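Local coordinates for protein ethylbenzene dehydrogenase alpha-subunit (Aromatoleum aromaticum, PDB 2IVF) that serves as the alpha subunit of a molybdenum enzyme of the molybdopterin oxidoreductase family, holding a molybdenum atom, two pterin dinucleotides and an iron-sulfur cluster, at residues F320-L331 against L463-K473; K368-L376 against K802-R811. One frame throughout, in Å; residues are numbered along the deposited sequence.

Contact 1 of 2, residues F320-L331 against L463-K473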
loop_
_atom_site.group_PDB
_atom_site.type_symbol
_atom_site.label_atom_id
_atom_site.label_comp_id
_atom_site.label_asym_id
_atom_site.label_seq_id
_atom_site.Cartn_x
_atom_site.Cartn_y
_atom_site.Cartn_z
ATOM N N PHE A 320 19.468 33.872 -9.435
ATOM C CA PHE A 320 18.832 33.860 -8.129
ATOM C C PHE A 320 17.994 35.136 -7.857
ATOM O O PHE A 320 18.230 36.209 -8.414
ATOM C CB PHE A 320 19.866 33.586 -7.007
ATOM C CG PHE A 320 20.902 34.641 -6.860
ATOM C CD1 PHE A 320 22.041 34.607 -7.621
ATOM C CD2 PHE A 320 20.754 35.669 -5.933
ATOM C CE1 PHE A 320 22.987 35.561 -7.507
ATOM C CE2 PHE A 320 21.721 36.626 -5.788
ATOM C CZ PHE A 320 22.836 36.588 -6.572
ATOM N N ASP A 321 17.025 34.981 -6.970
ATOM C CA ASP A 321 16.125 36.042 -6.573
ATOM C C ASP A 321 16.860 36.797 -5.462
ATOM O O ASP A 321 16.825 36.432 -4.282
ATOM C CB ASP A 321 14.817 35.411 -6.121
ATOM C CG ASP A 321 13.719 36.416 -5.797
ATOM O OD1 ASP A 321 13.981 37.596 -5.511
ATOM O OD2 ASP A 321 12.548 35.962 -5.777
ATOM N N ARG A 322 17.559 37.846 -5.861
ATOM C CA ARG A 322 18.389 38.603 -4.943
ATOM C C ARG A 322 17.583 39.192 -3.800
ATOM O O ARG A 322 17.999 39.128 -2.640
ATOM C CB ARG A 322 19.118 39.727 -5.686
ATOM C CG ARG A 322 20.065 40.531 -4.823
ATOM C CD ARG A 322 20.861 41.570 -5.643
ATOM N NE ARG A 322 21.814 40.895 -6.519
ATOM C CZ ARG A 322 23.089 40.660 -6.229
ATOM N NH1 ARG A 322 23.627 41.070 -5.092
ATOM N NH2 ARG A 322 23.831 40.018 -7.106
ATOM N N GLN A 323 16.434 39.770 -4.123
ATOM C CA GLN A 323 15.613 40.438 -3.107
ATOM C C GLN A 323 15.133 39.470 -2.017
ATOM O O GLN A 323 15.214 39.749 -0.827
ATOM C CB GLN A 323 14.446 41.111 -3.810
ATOM C CG GLN A 323 13.681 42.118 -2.981
ATOM C CD GLN A 323 13.008 43.171 -3.859
ATOM O OE1 GLN A 323 13.275 43.268 -5.077
ATOM N NE2 GLN A 323 12.129 43.960 -3.251
ATOM N N PHE A 324 14.653 38.319 -2.443
ATOM C CA PHE A 324 14.143 37.278 -1.563
ATOM C C PHE A 324 15.255 36.779 -0.673
ATOM O O PHE A 324 15.067 36.610 0.540
ATOM C CB PHE A 324 13.591 36.125 -2.415
ATOM C CG PHE A 324 12.923 35.020 -1.628
ATOM C CD1 PHE A 324 13.663 34.003 -1.025
ATOM C CD2 PHE A 324 11.534 34.976 -1.525
ATOM C CE1 PHE A 324 13.050 32.980 -0.307
ATOM C CE2 PHE A 324 10.903 33.939 -0.826
ATOM C CZ PHE A 324 11.654 32.939 -0.225
ATOM N N VAL A 325 16.415 36.514 -1.271
ATOM C CA VAL A 325 17.575 36.041 -0.509
ATOM C C VAL A 325 17.985 37.056 0.560
ATOM O O VAL A 325 18.211 36.733 1.721
ATOM C CB VAL A 325 18.713 35.693 -1.482
ATOM C CG1 VAL A 325 20.097 35.922 -0.902
ATOM C CG2 VAL A 325 18.523 34.262 -1.975
ATOM N N CYS A 326 18.024 38.302 0.163
ATOM C CA CYS A 326 18.427 39.377 1.052
ATOM C C CYS A 326 17.450 39.589 2.173
ATOM O O CYS A 326 17.821 39.990 3.258
ATOM C CB CYS A 326 18.600 40.643 0.235
ATOM S SG CYS A 326 20.160 40.643 -0.655
ATOM N N GLU A 327 16.193 39.286 1.933
ATOM C CA GLU A 327 15.168 39.539 2.950
ATOM C C GLU A 327 14.990 38.346 3.881
ATOM O O GLU A 327 14.906 38.517 5.110
ATOM C CB GLU A 327 13.866 39.916 2.230
ATOM C CG GLU A 327 12.592 39.915 3.020
ATOM C CD GLU A 327 11.401 40.079 2.078
ATOM O OE1 GLU A 327 11.202 41.225 1.595
ATOM O OE2 GLU A 327 10.704 39.067 1.801
ATOM N N GLN A 328 14.950 37.147 3.308
ATOM C CA GLN A 328 14.437 35.983 3.978
ATOM C C GLN A 328 15.487 35.192 4.711
ATOM O O GLN A 328 15.142 34.394 5.565
ATOM C CB GLN A 328 13.733 35.038 2.983
ATOM C CG GLN A 328 12.473 35.564 2.327
ATOM C CD GLN A 328 11.292 35.566 3.284
ATOM O OE1 GLN A 328 10.989 34.551 3.897
ATOM N NE2 GLN A 328 10.648 36.716 3.441
ATOM N N THR A 329 16.760 35.401 4.379
ATOM C CA THR A 329 17.804 34.471 4.785
ATOM C C THR A 329 19.008 35.158 5.392
ATOM O O THR A 329 19.088 36.377 5.433
ATOM C CB THR A 329 18.329 33.633 3.604
ATOM O OG1 THR A 329 19.236 34.447 2.851
ATOM C CG2 THR A 329 17.194 33.112 2.717
ATOM N N ASP A 330 19.927 34.323 5.880
ATOM C CA ASP A 330 21.148 34.792 6.475
ATOM C C ASP A 330 22.213 35.037 5.420
ATOM O O ASP A 330 23.302 35.456 5.765
ATOM C CB ASP A 330 21.643 33.844 7.572
ATOM C CG ASP A 330 22.093 32.487 7.059
ATOM O OD1 ASP A 330 21.671 32.082 5.945
ATOM O OD2 ASP A 330 22.877 31.821 7.798
ATOM N N LEU A 331 21.895 34.816 4.139
ATOM C CA LEU A 331 22.908 34.977 3.100
ATOM C C LEU A 331 23.582 36.361 3.092
ATOM O O LEU A 331 24.764 36.461 2.813
ATOM C CB LEU A 331 22.379 34.588 1.698
ATOM C CG LEU A 331 21.907 33.150 1.445
ATOM C CD1 LEU A 331 21.933 32.895 -0.067
ATOM C CD2 LEU A 331 22.684 32.113 2.183
ATOM N N LEU A 463 18.337 25.627 0.376
ATOM C CA LEU A 463 19.197 26.676 -0.166
ATOM C C LEU A 463 18.813 26.972 -1.601
ATOM O O LEU A 463 18.697 28.109 -1.980
ATOM C CB LEU A 463 20.686 26.282 -0.046
ATOM C CG LEU A 463 21.657 27.261 -0.701
ATOM C CD1 LEU A 463 21.516 28.682 -0.073
ATOM C CD2 LEU A 463 23.110 26.724 -0.606
ATOM N N ALA A 464 18.530 25.927 -2.379
ATOM C CA ALA A 464 18.056 26.111 -3.760
ATOM C C ALA A 464 16.688 26.795 -3.810
ATOM O O ALA A 464 16.417 27.621 -4.706
ATOM C CB ALA A 464 18.024 24.732 -4.492
ATOM N N MET A 465 15.803 26.412 -2.889
ATOM C CA MET A 465 14.499 27.059 -2.773
ATOM C C MET A 465 14.665 28.520 -2.378
ATOM O O MET A 465 13.972 29.368 -2.883
ATOM C CB MET A 465 13.590 26.328 -1.797
ATOM C CG MET A 465 13.356 24.898 -2.183
ATOM S SD MET A 465 12.635 24.777 -3.889
ATOM C CE MET A 465 13.325 23.212 -4.427
ATOM N N ALA A 466 15.561 28.821 -1.461
ATOM C CA ALA A 466 15.845 30.216 -1.102
ATOM C C ALA A 466 16.324 31.065 -2.285
ATOM O O ALA A 466 15.888 32.227 -2.503
ATOM C CB ALA A 466 16.923 30.254 0.001
ATOM N N LEU A 467 17.303 30.512 -2.990
ATOM C CA LEU A 467 17.961 31.213 -4.069
ATOM C C LEU A 467 16.956 31.471 -5.180
ATOM O O LEU A 467 17.093 32.427 -5.874
ATOM C CB LEU A 467 19.143 30.413 -4.607
ATOM C CG LEU A 467 20.358 30.393 -3.696
ATOM C CD1 LEU A 467 21.323 29.257 -4.159
ATOM C CD2 LEU A 467 21.045 31.789 -3.618
ATOM N N SER A 468 15.932 30.620 -5.288
ATOM C CA SER A 468 14.910 30.777 -6.329
ATOM C C SER A 468 13.633 31.460 -5.817
ATOM O O SER A 468 12.681 31.631 -6.562
ATOM C CB SER A 468 14.588 29.421 -6.924
ATOM O OG SER A 468 14.187 28.466 -5.940
ATOM N N GLY A 469 13.631 31.876 -4.554
ATOM C CA GLY A 469 12.457 32.507 -3.958
ATOM C C GLY A 469 11.256 31.588 -3.872
ATOM O O GLY A 469 10.111 32.053 -3.927
ATOM N N ASN A 470 11.502 30.297 -3.674
ATOM C CA ASN A 470 10.418 29.308 -3.734
ATOM C C ASN A 470 9.910 28.880 -2.352
ATOM O O ASN A 470 9.855 27.692 -2.013
ATOM C CB ASN A 470 10.844 28.097 -4.606
ATOM C CG ASN A 470 10.491 28.284 -6.046
ATOM O OD1 ASN A 470 11.355 28.162 -6.957
ATOM N ND2 ASN A 470 9.225 28.566 -6.287
ATOM N N TRP A 471 9.495 29.873 -1.570
ATOM C CA TRP A 471 8.653 29.592 -0.394
ATOM C C TRP A 471 7.760 30.744 -0.058
ATOM O O TRP A 471 7.964 31.863 -0.545
ATOM C CB TRP A 471 9.466 29.046 0.802
ATOM C CG TRP A 471 10.312 30.036 1.532
ATOM C CD1 TRP A 471 9.882 31.165 2.175
ATOM C CD2 TRP A 471 11.720 29.936 1.774
ATOM N NE1 TRP A 471 10.951 31.776 2.778
ATOM C CE2 TRP A 471 12.087 31.034 2.557
ATOM C CE3 TRP A 471 12.706 29.015 1.394
ATOM C CZ2 TRP A 471 13.408 31.267 2.947
ATOM C CZ3 TRP A 471 14.008 29.211 1.806
ATOM C CH2 TRP A 471 14.362 30.340 2.569
ATOM N N GLY A 472 6.723 30.431 0.722
ATOM C CA GLY A 472 5.757 31.398 1.150
ATOM C C GLY A 472 4.759 31.836 0.105
ATOM O O GLY A 472 4.042 32.817 0.309
ATOM N N LYS A 473 4.673 31.046 -0.968
ATOM C CA LYS A 473 3.872 31.382 -2.134
ATOM C C LYS A 473 3.014 30.194 -2.558
ATOM O O LYS A 473 3.341 29.009 -2.295
ATOM C CB LYS A 473 4.789 31.789 -3.279
ATOM C CG LYS A 473 5.693 32.966 -2.994
ATOM C CD LYS A 473 6.817 33.041 -4.061
ATOM C CE LYS A 473 7.704 34.247 -3.770
ATOM N NZ LYS A 473 8.825 34.368 -4.726
HETATM O O HOH W 1 10.331 36.621 -4.488
HETATM O O HOH W 2 10.944 34.008 -7.168
#

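Contact 2 of 2, residues K368-L376 against K802-R811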
loop_
_atom_site.group_PDB
_atom_site.type_symbol
_atom_site.label_atom_id
_atom_site.label_comp_id
_atom_site.label_asym_id
_atom_site.label_seq_id
_atom_site.Cartn_x
_atom_site.Cartn_y
_atom_site.Cartn_z
ATOM N N LYS A 368 22.880 47.372 11.110
ATOM C CA LYS A 368 22.200 46.357 11.888
ATOM C C LYS A 368 21.078 45.766 11.073
ATOM O O LYS A 368 20.302 46.495 10.456
ATOM C CB LYS A 368 21.667 46.938 13.194
ATOM C CG LYS A 368 22.756 47.152 14.220
ATOM C CD LYS A 368 22.235 47.688 15.544
ATOM C CE LYS A 368 23.378 48.167 16.408
ATOM N NZ LYS A 368 22.945 48.440 17.795
ATOM N N ALA A 369 21.060 44.441 11.020
ATOM C CA ALA A 369 19.947 43.686 10.462
ATOM C C ALA A 369 18.896 43.532 11.580
ATOM O O ALA A 369 19.216 43.101 12.708
ATOM C CB ALA A 369 20.422 42.322 9.967
ATOM N N SER A 370 17.653 43.910 11.282
ATOM C CA SER A 370 16.623 43.913 12.306
ATOM C C SER A 370 16.325 42.500 12.774
ATOM O O SER A 370 16.170 41.587 11.963
ATOM C CB SER A 370 15.354 44.597 11.817
ATOM O OG SER A 370 14.240 44.265 12.634
ATOM N N ARG A 371 16.232 42.350 14.091
ATOM C CA ARG A 371 15.786 41.120 14.724
ATOM C C ARG A 371 14.269 40.974 14.748
ATOM O O ARG A 371 13.773 39.907 15.077
ATOM C CB ARG A 371 16.272 41.050 16.162
ATOM C CG ARG A 371 17.786 41.154 16.309
ATOM C CD ARG A 371 18.244 40.766 17.685
ATOM N NE ARG A 371 17.980 39.363 17.982
ATOM C CZ ARG A 371 17.228 38.920 18.986
ATOM N NH1 ARG A 371 16.649 39.760 19.830
ATOM N NH2 ARG A 371 17.066 37.620 19.150
ATOM N N GLY A 372 13.539 42.037 14.411
ATOM C CA GLY A 372 12.093 42.074 14.619
ATOM C C GLY A 372 11.271 41.944 13.364
ATOM O O GLY A 372 10.093 41.570 13.427
ATOM N N THR A 373 11.864 42.236 12.218
ATOM C CA THR A 373 11.176 42.066 10.951
ATOM C C THR A 373 12.192 41.713 9.854
ATOM O O THR A 373 13.381 42.024 9.965
ATOM C CB THR A 373 10.415 43.365 10.531
ATOM O OG1 THR A 373 9.698 43.127 9.323
ATOM C CG2 THR A 373 11.358 44.502 10.283
ATOM N N LEU A 374 11.709 41.080 8.804
ATOM C CA LEU A 374 12.542 40.769 7.658
ATOM C C LEU A 374 12.453 41.861 6.605
ATOM O O LEU A 374 13.144 41.817 5.601
ATOM C CB LEU A 374 12.108 39.450 7.022
ATOM C CG LEU A 374 12.115 38.188 7.886
ATOM C CD1 LEU A 374 11.494 37.036 7.088
ATOM C CD2 LEU A 374 13.525 37.835 8.356
ATOM N N LYS A 375 11.584 42.837 6.832
ATOM C CA LYS A 375 11.350 43.875 5.866
ATOM C C LYS A 375 12.626 44.703 5.705
ATOM O O LYS A 375 13.257 45.087 6.700
ATOM C CB LYS A 375 10.168 44.724 6.329
ATOM C CG LYS A 375 9.712 45.733 5.316
ATOM C CD LYS A 375 8.517 46.515 5.811
ATOM C CE LYS A 375 8.113 47.546 4.767
ATOM N NZ LYS A 375 7.634 46.800 3.589
ATOM N N LEU A 376 12.989 44.982 4.461
ATOM C CA LEU A 376 14.200 45.695 4.143
ATOM C C LEU A 376 13.852 47.111 3.712
ATOM O O LEU A 376 12.889 47.329 2.972
ATOM C CB LEU A 376 14.939 45.001 2.986
ATOM C CG LEU A 376 15.519 43.605 3.237
ATOM C CD1 LEU A 376 16.139 43.058 1.972
ATOM C CD2 LEU A 376 16.532 43.578 4.371
ATOM N N LYS A 802 6.588 39.456 6.310
ATOM C CA LYS A 802 7.964 39.653 6.699
ATOM C C LYS A 802 8.205 39.220 8.131
ATOM O O LYS A 802 9.043 39.783 8.819
ATOM C CB LYS A 802 8.404 41.090 6.455
ATOM C CG LYS A 802 8.061 41.603 5.071
ATOM C CD LYS A 802 8.649 40.765 3.949
ATOM C CE LYS A 802 8.030 41.160 2.589
ATOM N NZ LYS A 802 8.480 40.238 1.513
ATOM N N LYS A 803 7.447 38.220 8.552
ATOM C CA LYS A 803 7.589 37.663 9.887
ATOM C C LYS A 803 8.935 36.922 10.031
ATOM O O LYS A 803 9.314 36.082 9.191
ATOM C CB LYS A 803 6.416 36.738 10.226
ATOM C CG LYS A 803 6.297 36.418 11.701
ATOM C CD LYS A 803 5.210 35.359 12.003
ATOM C CE LYS A 803 5.046 35.095 13.496
ATOM N NZ LYS A 803 3.783 34.338 13.816
ATOM N N VAL A 804 9.620 37.226 11.120
ATOM C CA VAL A 804 10.905 36.612 11.446
ATOM C C VAL A 804 10.762 35.110 11.676
ATOM O O VAL A 804 9.658 34.596 11.956
ATOM C CB VAL A 804 11.595 37.303 12.686
ATOM C CG1 VAL A 804 11.969 38.771 12.358
ATOM C CG2 VAL A 804 10.726 37.257 13.953
ATOM N N PHE A 805 11.889 34.410 11.564
ATOM C CA PHE A 805 11.939 32.990 11.788
ATOM C C PHE A 805 12.468 32.742 13.175
ATOM O O PHE A 805 13.282 33.529 13.674
ATOM C CB PHE A 805 12.899 32.331 10.805
ATOM C CG PHE A 805 12.400 32.280 9.424
ATOM C CD1 PHE A 805 12.529 33.375 8.580
ATOM C CD2 PHE A 805 11.799 31.138 8.961
ATOM C CE1 PHE A 805 12.082 33.299 7.260
ATOM C CE2 PHE A 805 11.331 31.055 7.674
ATOM C CZ PHE A 805 11.481 32.135 6.821
ATOM N N PRO A 806 12.004 31.650 13.821
ATOM C CA PRO A 806 12.513 31.378 15.159
ATOM C C PRO A 806 13.907 30.714 15.155
ATOM O O PRO A 806 14.071 29.551 15.578
ATOM C CB PRO A 806 11.427 30.491 15.743
ATOM C CG PRO A 806 10.982 29.667 14.550
ATOM C CD PRO A 806 10.972 30.661 13.413
ATOM N N THR A 807 14.898 31.467 14.686
ATOM C CA THR A 807 16.261 30.979 14.535
ATOM C C THR A 807 17.230 31.982 15.205
ATOM O O THR A 807 16.864 33.113 15.477
ATOM C CB THR A 807 16.690 30.855 13.049
ATOM O OG1 THR A 807 16.600 32.122 12.390
ATOM C CG2 THR A 807 15.913 29.831 12.287
ATOM N N HIS A 808 18.452 31.523 15.472
ATOM C CA HIS A 808 19.574 32.359 15.896
ATOM C C HIS A 808 19.629 33.737 15.196
ATOM O O HIS A 808 19.709 34.788 15.867
ATOM C CB HIS A 808 20.860 31.596 15.621
ATOM C CG HIS A 808 22.074 32.177 16.272
ATOM N ND1 HIS A 808 22.230 32.236 17.643
ATOM C CD2 HIS A 808 23.210 32.702 15.740
ATOM C CE1 HIS A 808 23.402 32.783 17.927
ATOM N NE2 HIS A 808 24.022 33.063 16.789
ATOM N N THR A 809 19.622 33.700 13.871
ATOM C CA THR A 809 19.713 34.887 12.995
ATOM C C THR A 809 18.392 35.592 12.722
ATOM O O THR A 809 18.372 36.656 12.058
ATOM C CB THR A 809 20.275 34.518 11.620
ATOM O OG1 THR A 809 19.415 33.564 10.975
ATOM C CG2 THR A 809 21.711 33.979 11.734
ATOM N N ARG A 810 17.301 34.993 13.205
ATOM C CA ARG A 810 15.918 35.419 12.918
ATOM C C ARG A 810 15.510 35.251 11.456
ATOM O O ARG A 810 14.454 35.720 11.023
ATOM C CB ARG A 810 15.656 36.841 13.366
ATOM C CG ARG A 810 15.551 36.984 14.878
ATOM C CD ARG A 810 14.198 36.439 15.410
ATOM N NE ARG A 810 14.250 36.247 16.867
ATOM C CZ ARG A 810 13.928 37.175 17.755
ATOM N NH1 ARG A 810 13.520 38.361 17.360
ATOM N NH2 ARG A 810 14.029 36.924 19.058
ATOM N N ARG A 811 16.365 34.576 10.705
ATOM C CA ARG A 811 16.148 34.343 9.294
ATOM C C ARG A 811 16.257 32.878 8.942
ATOM O O ARG A 811 16.566 32.031 9.782
ATOM C CB ARG A 811 17.139 35.163 8.486
ATOM C CG ARG A 811 16.887 36.649 8.628
ATOM C CD ARG A 811 18.155 37.500 8.692
ATOM N NE ARG A 811 17.702 38.875 8.568
ATOM C CZ ARG A 811 17.182 39.597 9.558
ATOM N NH1 ARG A 811 17.151 39.131 10.799
ATOM N NH2 ARG A 811 16.747 40.822 9.308
HETATM O O HOH W 3 19.264 37.264 16.088
HETATM O O HOH W 4 17.273 35.051 17.722
HETATM O O HOH W 5 8.404 39.636 12.551
HETATM O O HOH W 6 7.435 42.046 10.030
HETATM O O HOH W 7 15.738 40.910 6.375
#

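Contact 1 of 2, residues F320-L331 against L463-K473
A Schellman motif closes helix 454-467 at Gly469, and the first turn of helix 322-328 packs on it, with Phe324 lying against Gly469. Gly469 CA sits over the centre of the Phe324 ring, 3.4 Å from its centroid, a CH-pi contact. Gln328 CG covers the opposite face, so the ring is sandwiched. The ring swings toward Gly469 because its CG is anti to the backbone N (chi1 -175°). Its far edge, at CZ, points into the face of Trp471 in an edge-to-face pair with planes at 66°. The indole N-H of Trp471 is spent elsewhere: NE1 donates an almost straight bond to Gln328 OE1 at 3.0 Å, within the indole plane but tilted from the amide carbonyl plane.

Asp321 is the N-cap of helix 322-328, and OD1 accepts from Phe324 N at 3.2 Å. Its own N donates to Leu467 O at 2.8 Å, which ties the start of one helix to the end of the other. Asp321 OD2 stays 4.2 Å from Lys473 NZ, and one water bridges the two. Lys473 NZ also donates to Gly469 O at 2.8 Å. On the apolar side, Leu467 CD2 meets Leu331 CD1 and Val325 CG2.

Helix 303-316 packs on Leu463 and Leu467, helix 401-408 on Leu331 and Leu463, strand 440-444 lies against Met465, and Phe232 meets Trp471 edge-to-face.

Contact 2 of 2, residues K368-L376 against K802-R811
Leu374 lays CD2 over the centre of one face of the Arg811 guanidinium, and Ala369 CB lies over the opposite face. The plane is thus clamped between two apolar groups. The contact joins the end of the beta hairpin formed by strands 356-360 and 365-369, and the turns after it, to the long loop after helix 796-800, which carries a type I beta turn at Thr807-Arg810.

The Arg811 guanidinium grips Ser370 O end-on with NH1 and NH2, at 2.9 Å and 2.8 Å. Both bonds are bent, since one oxygen serves two nitrogens. NH1 also donates to Thr809 O of its own loop, so three bonds to two carbonyl oxygens fix the rotation of the group. Arg810 NH1 donates to Arg371 O at 2.8 Å, from above the carbonyl plane.

The guanidinium groups of Arg371 and Arg810 meet with planes 41° apart, and Arg371 NH2 lies over one face of the Arg810 group. Asp521 forms salt bridges with both arginines, and its charge probably offsets theirs. Waters at the edge of the Arg371 group link it to His808 O and Thr807 O.

Leu374 points at the 802-811 loop. With CG anti to its carbonyl carbon (chi1 -58°), its two methyls part, CD2 to Arg811 and CD1 to Phe805 CE1 at 3.8 Å. The Leu374 and Phe805 side chains cross at about a right angle. Val804 CG1 packs on the backbone of Gly372. Lys802 CB lies beside Lys375, while its NZ leaves the contact for a salt bridge to Glu327. The one direct backbone bond between the segments runs from Leu374 N to Lys802 O, 3.0 Å long and nearly straight.

Both contacts lie on the same side of the chain's centre, 14 Å apart between centres, and they touch. Contact 1 is buried and sets helix 322-328 against the end of helix 454-467, by aromatic and aliphatic packing with a few hydrogen bonds. Contact 2 is only partly buried and joins loops, through arginines bonded to backbone carbonyls, bridging waters and the buried Leu374. Helix 322-328 connects them. One side of it meets 463-473, while Glu327 reaches contact 2 through its salt bridge. Glu327 CG also packs on Leu374 O, and the Arg811 chain lies against the backbone of Gln328 and Thr329. Along the sequence the four segments alternate.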